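Local atomic coordinates of formate dehydrogenase (Staphylococcus aureus, PDB entry 6TTB), a protein that probably oxidises formate to carbon dioxide, passing a hydride to NAD, and belongs to the family of D-isomer specific 2-hydroxyacid dehydrogenases. Residues A[155-159]-A[160-164]; A[164-167]-A[168-172]; A[311-314]-A[315-318]. All coordinates share one frame; numbering follows the deposited sequence.

Contact 1 (A[155-159]-A[160-164]); sequences LLILL and RNYEE
The ring of Y162 meets CG2 of I157 obliquely, with CG2 4.1 Å from CD2 of Y162. CG2 also lies 3.9 Å from CB of Y162. The two side chains run side by side and point the same way. In Y162, CG is anti to the backbone N (chi1 171°), which carries the ring away from the turn. Its hydroxyl then reaches E163 of the second subunit, and E163 bonds in return to Y162 of that subunit. The ring of H166 also meets that of Y162, at a low angle between planes. The backbone here is a Schellman motif: helix 144-160 ends, N161 takes positive phi, and helix 162-171 starts at once. N of R160 still bonds to O of L156 at 2.8 Å. N of Y162 reaches back to O of I157 at 3.2 Å. N of N161 bonds to O of L158 at 3.2 Å. The side chain of R160 bends at chi3 (64°), and its guanidinium leads away from the turn to the second subunit. There it is gripped by E149 and S146 of that subunit.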
ATOM      1  N   LEU A 155      -4.899   0.474   2.154  1.00 10.35           N
ATOM      2  CA  LEU A 155      -5.507  -0.871   2.239  1.00 10.17           C
ATOM      3  C   LEU A 155      -4.442  -1.898   1.930  1.00 10.35           C
ATOM      4  O   LEU A 155      -4.151  -2.726   2.742  1.00  9.79           O
ATOM      5  CB  LEU A 155      -6.664  -1.075   1.255  1.00 10.44           C
ATOM      6  CG  LEU A 155      -8.095  -0.743   1.732  1.00 10.82           C
ATOM      7  CD1 LEU A 155      -8.218  -0.715   3.279  1.00 11.51           C
ATOM      8  CD2 LEU A 155      -8.497   0.565   1.162  1.00  9.25           C
ATOM      9  N   LEU A 156      -3.796  -1.749   0.775  1.00 11.94           N
ATOM     10  CA  LEU A 156      -2.835  -2.710   0.314  1.00 12.08           C
ATOM     11  C   LEU A 156      -1.717  -2.870   1.336  1.00 12.48           C
ATOM     12  O   LEU A 156      -1.453  -3.962   1.755  1.00 12.90           O
ATOM     13  CB  LEU A 156      -2.326  -2.252  -1.055  1.00 14.62           C
ATOM     14  CG  LEU A 156      -3.333  -2.409  -2.207  1.00 16.06           C
ATOM     15  CD1 LEU A 156      -2.953  -1.562  -3.395  1.00 17.02           C
ATOM     16  CD2 LEU A 156      -3.462  -3.856  -2.642  1.00 15.11           C
ATOM     17  N   ILE A 157      -1.078  -1.777   1.760  1.00 14.52           N
ATOM     18  CA  ILE A 157       0.055  -1.867   2.696  1.00 14.02           C
ATOM     19  C   ILE A 157      -0.397  -2.602   3.947  1.00 13.77           C
ATOM     20  O   ILE A 157       0.321  -3.383   4.507  1.00 15.42           O
ATOM     21  CB  ILE A 157       0.586  -0.457   3.053  1.00 13.93           C
ATOM     22  CG1 ILE A 157       1.253   0.226   1.866  1.00 11.09           C
ATOM     23  CG2 ILE A 157       1.505  -0.495   4.279  1.00 14.16           C
ATOM     24  CD1 ILE A 157       1.707   1.626   2.155  1.00 11.43           C
ATOM     25  N   LEU A 158      -1.571  -2.276   4.416  1.00 14.42           N
ATOM     26  CA  LEU A 158      -2.113  -2.900   5.599  1.00 16.54           C
ATOM     27  C   LEU A 158      -2.349  -4.420   5.399  1.00 21.80           C
ATOM     28  O   LEU A 158      -1.850  -5.241   6.172  1.00 29.36           O
ATOM     29  CB  LEU A 158      -3.371  -2.107   5.962  1.00 14.58           C
ATOM     30  CG  LEU A 158      -3.203  -1.110   7.150  1.00 16.13           C
ATOM     31  CD1 LEU A 158      -1.743  -0.775   7.453  1.00 13.84           C
ATOM     32  CD2 LEU A 158      -3.963   0.162   6.947  1.00 13.37           C
ATOM     33  N   LEU A 159      -3.136  -4.821   4.391  1.00 23.51           N
ATOM     34  CA  LEU A 159      -3.487  -6.239   4.258  1.00 22.49           C
ATOM     35  C   LEU A 159      -2.254  -7.042   3.866  1.00 23.26           C
ATOM     36  O   LEU A 159      -2.055  -8.149   4.306  1.00 24.48           O
ATOM     37  CB  LEU A 159      -4.615  -6.437   3.233  1.00 17.53           C
ATOM     38  CG  LEU A 159      -6.014  -6.141   3.780  1.00 17.01           C
ATOM     39  CD1 LEU A 159      -6.805  -5.380   2.744  1.00 17.44           C
ATOM     40  CD2 LEU A 159      -6.755  -7.402   4.219  1.00 12.33           C
ATOM     41  N   ARG A 160      -1.402  -6.455   3.062  1.00 21.78           N
ATOM     42  CA  ARG A 160      -0.315  -7.241   2.527  1.00 19.90           C
ATOM     43  C   ARG A 160       0.818  -7.253   3.531  1.00 20.05           C
ATOM     44  O   ARG A 160       1.780  -8.010   3.371  1.00 19.51           O
ATOM     45  CB  ARG A 160       0.070  -6.765   1.121  1.00 17.72           C
ATOM     46  CG  ARG A 160      -0.992  -7.091   0.094  1.00 17.23           C
ATOM     47  CD  ARG A 160      -0.477  -7.113  -1.314  1.00 22.75           C
ATOM     48  NE  ARG A 160       0.511  -8.140  -1.571  1.00 21.35           N
ATOM     49  CZ  ARG A 160       0.198  -9.343  -2.000  1.00 25.17           C
ATOM     50  NH1 ARG A 160      -1.086  -9.684  -2.134  1.00 20.45           N
ATOM     51  NH2 ARG A 160       1.167 -10.202  -2.296  1.00 24.93           N
ATOM     52  N   ASN A 161       0.670  -6.463   4.608  1.00 18.43           N
ATOM     53  CA  ASN A 161       1.679  -6.503   5.639  1.00 20.35           C
ATOM     54  C   ASN A 161       3.025  -6.087   5.007  1.00 20.96           C
ATOM     55  O   ASN A 161       4.100  -6.614   5.323  1.00 26.20           O
ATOM     56  CB  ASN A 161       1.658  -7.901   6.295  1.00 22.81           C
ATOM     57  CG  ASN A 161       2.563  -8.046   7.502  1.00 22.97           C
ATOM     58  OD1 ASN A 161       2.769  -7.113   8.293  1.00 16.94           O
ATOM     59  ND2 ASN A 161       3.138  -9.221   7.634  1.00 29.29           N
ATOM     60  N   TYR A 162       2.952  -5.141   4.073  1.00 20.96           N
ATOM     61  CA  TYR A 162       4.120  -4.511   3.494  1.00 17.93           C
ATOM     62  C   TYR A 162       5.122  -4.095   4.563  1.00 20.77           C
ATOM     63  O   TYR A 162       6.310  -4.090   4.326  1.00 23.02           O
ATOM     64  CB  TYR A 162       3.713  -3.270   2.732  1.00 15.15           C
ATOM     65  CG  TYR A 162       4.880  -2.446   2.274  1.00 13.70           C
ATOM     66  CD1 TYR A 162       5.640  -2.820   1.170  1.00 13.36           C
ATOM     67  CD2 TYR A 162       5.285  -1.344   3.009  1.00 13.24           C
ATOM     68  CE1 TYR A 162       6.793  -2.118   0.812  1.00 12.59           C
ATOM     69  CE2 TYR A 162       6.436  -0.638   2.697  1.00 12.55           C
ATOM     70  CZ  TYR A 162       7.170  -1.010   1.570  1.00 13.24           C
ATOM     71  OH  TYR A 162       8.206  -0.234   1.197  1.00 12.36           O
ATOM     72  N   GLU A 163       4.639  -3.667   5.721  1.00 29.48           N
ATOM     73  CA  GLU A 163       5.564  -3.059   6.664  1.00 30.40           C
ATOM     74  C   GLU A 163       6.562  -4.082   7.129  1.00 24.57           C
ATOM     75  O   GLU A 163       7.733  -3.802   7.218  1.00 26.81           O
ATOM     76  CB  GLU A 163       4.848  -2.458   7.855  1.00 29.26           C
ATOM     77  CG  GLU A 163       4.416  -1.050   7.595  1.00 33.40           C
ATOM     78  CD  GLU A 163       5.531  -0.075   7.299  1.00 38.10           C
ATOM     79  OE1 GLU A 163       6.558  -0.082   8.048  1.00 36.04           O
ATOM     80  OE2 GLU A 163       5.379   0.684   6.329  1.00 42.97           O
ATOM     81  N   GLU A 164       6.067  -5.257   7.429  1.00 26.67           N
ATOM     82  CA  GLU A 164       6.904  -6.327   7.915  1.00 27.49           C
ATOM     83  C   GLU A 164       7.803  -6.780   6.792  1.00 24.94           C
ATOM     84  O   GLU A 164       8.988  -7.021   6.999  1.00 31.51           O
ATOM     85  CB  GLU A 164       6.056  -7.477   8.452  1.00 29.37           C
ATOM     86  CG  GLU A 164       6.293  -7.717   9.929  1.00 32.93           C
ATOM     87  CD  GLU A 164       7.758  -7.993  10.242  1.00 29.87           C
ATOM     88  OE1 GLU A 164       8.179  -9.105  10.003  1.00 29.90           O
ATOM     89  OE2 GLU A 164       8.472  -7.080  10.727  1.00 28.06           O
TER

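Contact 2 (A[164-167]-A[168-172]); sequences EGHR and QSVEG
A salt-bridge network of E164, R167 and E171 runs along one side of helix 162-171. R167 is the middle member. Its NE points at OE1 of E171 over 3.4 Å, a weak bond but a fairly straight one (162°). OE1 lies at the edge of the guanidinium, near its plane, while the carboxylate is turned 77° from that plane. OE2 of E171 sits beside the aliphatic part of R167, 3.3 Å from CG. NH1 of R167 is turned the other way, to OE2 of E164. That bridge is modelled very short, at 2.4 Å from NH1 to OE2, and its exact length is doubtful. NH2 pairs with E173. E164, E171 and E173 thus grip NH1, NE and NH2 in turn, which probably restrains the group's rotation. E164 has a second link: its OE1 takes a weak bond from NE2 of Q168 at 3.5 Å. That amide nitrogen also bonds to O of N175. Helix 162-171 lies against helix 176-180 of its own chain and meets the second subunit through H166, Q168 and S169. The backbone bonds beneath the network are the four-residue bonds of an alpha helix, as in V170 N to H166 O (2.7 Å). On another side of the helix, CG2 of V170 lies over one face of the H166 ring in a CH-pi contact, 3.8 Å from the centroid and 25° off the normal. CG2 is offset toward the rim, nearest NE2. ND1 of H166 bonds to O of M321 of the second subunit. The helix closes in a Schellman motif at G172, which has positive phi.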
ATOM      1  N   GLU A 164       6.067  -5.257   7.429  1.00 26.67           N
ATOM      2  CA  GLU A 164       6.904  -6.327   7.915  1.00 27.49           C
ATOM      3  C   GLU A 164       7.803  -6.780   6.792  1.00 24.94           C
ATOM      4  O   GLU A 164       8.988  -7.021   6.999  1.00 31.51           O
ATOM      5  CB  GLU A 164       6.056  -7.477   8.452  1.00 29.37           C
ATOM      6  CG  GLU A 164       6.293  -7.717   9.929  1.00 32.93           C
ATOM      7  CD  GLU A 164       7.758  -7.993  10.242  1.00 29.87           C
ATOM      8  OE1 GLU A 164       8.179  -9.105  10.003  1.00 29.90           O
ATOM      9  OE2 GLU A 164       8.472  -7.080  10.727  1.00 28.06           O
ATOM     10  N   GLY A 165       7.244  -6.826   5.596  1.00 19.82           N
ATOM     11  CA  GLY A 165       8.001  -7.295   4.454  1.00 17.03           C
ATOM     12  C   GLY A 165       9.189  -6.394   4.195  1.00 16.74           C
ATOM     13  O   GLY A 165      10.263  -6.872   3.804  1.00 14.78           O
ATOM     14  N   HIS A 166       8.999  -5.084   4.429  1.00 17.35           N
ATOM     15  CA  HIS A 166      10.064  -4.108   4.137  1.00 21.31           C
ATOM     16  C   HIS A 166      11.086  -4.052   5.291  1.00 26.09           C
ATOM     17  O   HIS A 166      12.291  -3.824   5.072  1.00 26.29           O
ATOM     18  CB  HIS A 166       9.473  -2.728   3.801  1.00 20.06           C
ATOM     19  CG  HIS A 166      10.488  -1.692   3.443  1.00 19.14           C
ATOM     20  ND1 HIS A 166      11.134  -1.683   2.231  1.00 21.00           N
ATOM     21  CD2 HIS A 166      10.887  -0.565   4.072  1.00 19.70           C
ATOM     22  CE1 HIS A 166      11.999  -0.688   2.187  1.00 18.64           C
ATOM     23  NE2 HIS A 166      11.899  -0.018   3.320  1.00 19.05           N
ATOM     24  N   ARG A 167      10.599  -4.239   6.520  1.00 22.45           N
ATOM     25  CA  ARG A 167      11.477  -4.212   7.670  1.00 27.76           C
ATOM     26  C   ARG A 167      12.518  -5.315   7.489  1.00 31.41           C
ATOM     27  O   ARG A 167      13.716  -5.062   7.393  1.00 32.27           O
ATOM     28  CB  ARG A 167      10.615  -4.554   8.881  1.00 30.37           C
ATOM     29  CG  ARG A 167      11.122  -4.043  10.205  1.00 26.71           C
ATOM     30  CD  ARG A 167      10.546  -4.990  11.257  1.00 25.05           C
ATOM     31  NE  ARG A 167      11.703  -5.772  11.588  1.00 24.71           N
ATOM     32  CZ  ARG A 167      11.817  -7.056  11.394  1.00 23.81           C
ATOM     33  NH1 ARG A 167      10.768  -7.756  10.959  1.00 24.78           N
ATOM     34  NH2 ARG A 167      12.968  -7.650  11.673  1.00 16.62           N
ATOM     35  N   GLN A 168      12.019  -6.543   7.364  1.00 28.55           N
ATOM     36  CA  GLN A 168      12.841  -7.695   7.095  1.00 26.35           C
ATOM     37  C   GLN A 168      13.776  -7.389   5.938  1.00 27.78           C
ATOM     38  O   GLN A 168      14.961  -7.678   6.044  1.00 38.68           O
ATOM     39  CB  GLN A 168      11.982  -8.930   6.788  1.00 27.41           C
ATOM     40  CG  GLN A 168      11.438  -9.714   7.992  1.00 22.87           C
ATOM     41  CD  GLN A 168      10.863 -11.011   7.474  1.00 27.31           C
ATOM     42  OE1 GLN A 168      11.301 -11.512   6.455  1.00 36.66           O
ATOM     43  NE2 GLN A 168       9.820 -11.535   8.108  1.00 26.97           N
ATOM     44  N   SER A 169      13.254  -6.868   4.807  1.00 24.80           N
ATOM     45  CA  SER A 169      14.159  -6.520   3.699  1.00 21.88           C
ATOM     46  C   SER A 169      15.307  -5.669   4.241  1.00 23.31           C
ATOM     47  O   SER A 169      16.479  -6.092   4.273  1.00 24.69           O
ATOM     48  CB  SER A 169      13.444  -5.795   2.586  1.00 24.71           C
ATOM     49  OG  SER A 169      14.362  -5.165   1.651  1.00 28.06           O
ATOM     50  N   VAL A 170      14.928  -4.533   4.822  1.00 20.69           N
ATOM     51  CA  VAL A 170      15.891  -3.577   5.312  1.00 21.21           C
ATOM     52  C   VAL A 170      16.826  -4.195   6.358  1.00 22.16           C
ATOM     53  O   VAL A 170      18.001  -3.897   6.365  1.00 21.98           O
ATOM     54  CB  VAL A 170      15.178  -2.396   5.905  1.00 18.66           C
ATOM     55  CG1 VAL A 170      16.105  -1.628   6.799  1.00 18.75           C
ATOM     56  CG2 VAL A 170      14.612  -1.550   4.825  1.00 20.54           C
ATOM     57  N   GLU A 171      16.287  -4.958   7.307  1.00 23.53           N
ATOM     58  CA  GLU A 171      17.035  -5.220   8.536  1.00 26.26           C
ATOM     59  C   GLU A 171      17.909  -6.485   8.402  1.00 25.20           C
ATOM     60  O   GLU A 171      18.525  -6.923   9.365  1.00 27.74           O
ATOM     61  CB  GLU A 171      16.117  -5.171   9.764  1.00 26.54           C
ATOM     62  CG  GLU A 171      15.981  -3.759  10.291  1.00 39.86           C
ATOM     63  CD  GLU A 171      14.786  -3.467  11.217  1.00 63.85           C
ATOM     64  OE1 GLU A 171      14.617  -4.174  12.297  1.00 51.47           O
ATOM     65  OE2 GLU A 171      14.021  -2.514  10.897  1.00 81.28           O
ATOM     66  N   GLY A 172      18.056  -7.004   7.181  1.00 27.64           N
ATOM     67  CA  GLY A 172      18.991  -8.097   6.933  1.00 27.51           C
ATOM     68  C   GLY A 172      18.303  -9.459   6.928  1.00 27.28           C
ATOM     69  O   GLY A 172      18.945 -10.492   6.720  1.00 28.26           O
TER

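Contact 3 (A[311-314]-A[315-318])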
ATOM      1  N   HIS A 311       3.444  12.274  19.015  1.00 17.19           N
ATOM      2  CA  HIS A 311       2.090  11.777  18.884  1.00 15.05           C
ATOM      3  C   HIS A 311       2.143  10.250  18.940  1.00 17.34           C
ATOM      4  O   HIS A 311       2.900   9.619  18.187  1.00 18.71           O
ATOM      5  CB  HIS A 311       1.476  12.291  17.605  1.00 13.16           C
ATOM      6  CG  HIS A 311       0.004  12.164  17.517  1.00 13.58           C
ATOM      7  ND1 HIS A 311      -0.622  10.915  17.513  1.00 13.44           N
ATOM      8  CD2 HIS A 311      -0.991  13.138  17.386  1.00 14.05           C
ATOM      9  CE1 HIS A 311      -1.951  11.091  17.360  1.00 15.57           C
ATOM     10  NE2 HIS A 311      -2.209  12.505  17.296  1.00 16.12           N
ATOM     11  N   PRO A 312       1.313   9.587  19.783  1.00 17.51           N
ATOM     12  CA  PRO A 312       1.389   8.136  19.926  1.00 18.01           C
ATOM     13  C   PRO A 312       1.038   7.372  18.635  1.00 22.15           C
ATOM     14  O   PRO A 312       1.388   6.218  18.486  1.00 26.75           O
ATOM     15  CB  PRO A 312       0.412   7.829  21.043  1.00 16.78           C
ATOM     16  CG  PRO A 312      -0.608   8.960  21.007  1.00 17.52           C
ATOM     17  CD  PRO A 312       0.120  10.158  20.431  1.00 18.01           C
ATOM     18  N   TRP A 313       0.380   8.033  17.682  1.00 26.47           N
ATOM     19  CA  TRP A 313       0.072   7.392  16.406  1.00 24.95           C
ATOM     20  C   TRP A 313       1.347   7.140  15.603  1.00 30.32           C
ATOM     21  O   TRP A 313       1.334   6.384  14.658  1.00 36.99           O
ATOM     22  CB  TRP A 313      -0.934   8.217  15.593  1.00 19.47           C
ATOM     23  CG  TRP A 313      -2.356   8.050  16.038  1.00 17.60           C
ATOM     24  CD1 TRP A 313      -2.793   7.328  17.107  1.00 17.42           C
ATOM     25  CD2 TRP A 313      -3.527   8.641  15.429  1.00 16.26           C
ATOM     26  NE1 TRP A 313      -4.158   7.448  17.229  1.00 19.53           N
ATOM     27  CE2 TRP A 313      -4.638   8.243  16.211  1.00 17.48           C
ATOM     28  CE3 TRP A 313      -3.758   9.384  14.261  1.00 14.90           C
ATOM     29  CZ2 TRP A 313      -5.947   8.634  15.902  1.00 15.44           C
ATOM     30  CZ3 TRP A 313      -5.032   9.842  14.002  1.00 15.43           C
ATOM     31  CH2 TRP A 313      -6.115   9.438  14.797  1.00 16.36           C
ATOM     32  N   ARG A 314       2.448   7.799  15.971  1.00 33.33           N
ATOM     33  CA  ARG A 314       3.662   7.682  15.175  1.00 24.48           C
ATOM     34  C   ARG A 314       4.355   6.348  15.473  1.00 22.26           C
ATOM     35  O   ARG A 314       4.905   5.739  14.597  1.00 22.55           O
ATOM     36  CB  ARG A 314       4.603   8.834  15.516  1.00 22.26           C
ATOM     37  CG  ARG A 314       4.019  10.217  15.265  1.00 19.88           C
ATOM     38  CD  ARG A 314       5.147  11.201  15.545  1.00 20.17           C
ATOM     39  NE  ARG A 314       4.973  12.594  15.110  1.00 18.17           N
ATOM     40  CZ  ARG A 314       5.388  13.098  13.935  1.00 16.29           C
ATOM     41  NH1 ARG A 314       5.986  12.346  13.015  1.00 14.69           N
ATOM     42  NH2 ARG A 314       5.243  14.375  13.717  1.00 16.49           N
ATOM     43  N   THR A 315       4.239   5.888  16.710  1.00 23.38           N
ATOM     44  CA  THR A 315       5.073   4.873  17.344  1.00 23.03           C
ATOM     45  C   THR A 315       4.218   3.625  17.547  1.00 20.38           C
ATOM     46  O   THR A 315       4.644   2.705  18.224  1.00 23.26           O
ATOM     47  CB  THR A 315       5.420   5.346  18.783  1.00 29.08           C
ATOM     48  OG1 THR A 315       6.290   6.444  18.638  1.00 32.28           O
ATOM     49  CG2 THR A 315       6.028   4.313  19.719  1.00 27.18           C
ATOM     50  N   MET A 316       2.934   3.694  17.218  1.00 16.26           N
ATOM     51  CA  MET A 316       2.070   2.659  17.771  1.00 18.52           C
ATOM     52  C   MET A 316       2.193   1.433  16.877  1.00 23.37           C
ATOM     53  O   MET A 316       2.521   1.566  15.693  1.00 19.22           O
ATOM     54  CB  MET A 316       0.601   3.119  17.950  1.00 17.73           C
ATOM     55  CG  MET A 316      -0.210   3.129  16.641  1.00 20.65           C
ATOM     56  SD  MET A 316      -1.546   4.297  16.540  1.00 23.72           S
ATOM     57  CE  MET A 316      -1.954   4.246  14.793  1.00 18.87           C
ATOM     58  N   PRO A 317       2.065   0.206  17.446  1.00 29.74           N
ATOM     59  CA  PRO A 317       1.933  -1.049  16.682  1.00 31.58           C
ATOM     60  C   PRO A 317       1.326  -0.992  15.294  1.00 29.98           C
ATOM     61  O   PRO A 317       0.220  -0.495  15.127  1.00 38.84           O
ATOM     62  CB  PRO A 317       0.764  -1.670  17.474  1.00 34.79           C
ATOM     63  CG  PRO A 317       1.019  -1.236  18.930  1.00 42.61           C
ATOM     64  CD  PRO A 317       1.970  -0.039  18.880  1.00 34.64           C
ATOM     65  N   ARG A 318       1.968  -1.643  14.339  1.00 24.90           N
ATOM     66  CA  ARG A 318       1.279  -2.012  13.094  1.00 21.68           C
ATOM     67  C   ARG A 318       0.569  -0.801  12.499  1.00 18.27           C
ATOM     68  O   ARG A 318      -0.561  -0.902  12.074  1.00 21.13           O
ATOM     69  CB  ARG A 318       0.336  -3.198  13.330  1.00 17.15           C
ATOM     70  CG  ARG A 318       1.020  -4.552  13.119  1.00 18.85           C
ATOM     71  CD  ARG A 318       0.600  -5.753  13.932  1.00 18.11           C
ATOM     72  NE  ARG A 318      -0.727  -5.517  14.520  1.00 22.02           N
ATOM     73  CZ  ARG A 318      -0.962  -5.262  15.819  1.00 22.12           C
ATOM     74  NH1 ARG A 318       0.061  -5.218  16.696  1.00 19.24           N
ATOM     75  NH2 ARG A 318      -2.207  -5.045  16.225  1.00 17.03           N
TER
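The sulfur of M316 rests against the indole of W313, a Met-aromatic contact between residues only three apart in a loop without regular structure. SD lies 3.3 Å from CD1 of W313 and 4.1 Å from the centroid of the five-membered ring. It approaches obliquely, 50° off the ring normal. The methyl CE follows, 3.9 Å from the same CD1. The two side chains lie side by side and point the same way. M316 has its CG between the backbone N and the carbonyl carbon (chi1 78°), the crowded position. Beyond CG the chain is extended, which lays the sulfur along W313.

H311 holds the start of the turn. Its ND1 accepts the backbone N-H of W313 at 3.1 Å, with the donor in the imidazole plane. The bond is fairly straight, at 161°. CE1 of H311 lies over one face of the indole, offset toward the rim. NE2 of H311 bonds to O of Y303, so both ring nitrogens have partners and the rotation of the ring is fixed. NE1 of W313 is satisfied by O of R282.

The backbone bends through P312 to R314. N of R314 bonds to O of H311 at 2.9 Å. The next bond, from N of T315 to O of P312, is weak at 3.4 Å. NH1 and NH2 of R314 bond to the backbone O of S169 and of E173 of the second subunit, and the guanidinium makes a cation-pi contact with W302. W313 and M316 both pack on L285 of helix 282-291. The arrangement is a buried connection of the Rossmann-type NAD-binding domain, leading from strand 294-299 to strand 319-321.

From the N terminus, contact 1 comes first, at the kink where helix 144-160 passes into helix 162-171. Contact 2 starts on the residue where contact 1 ends, E164, and follows the second helix to its C-terminal end. Contact 3 comes much later, in the loop before strand 319-321. Each contact is a local turn of chain; the three run in series and none crosses another. The centres of contacts 1 and 3 are about 16 Å apart, with no touch between them. Across the dimer, contact 3 meets contact 2 of the second subunit.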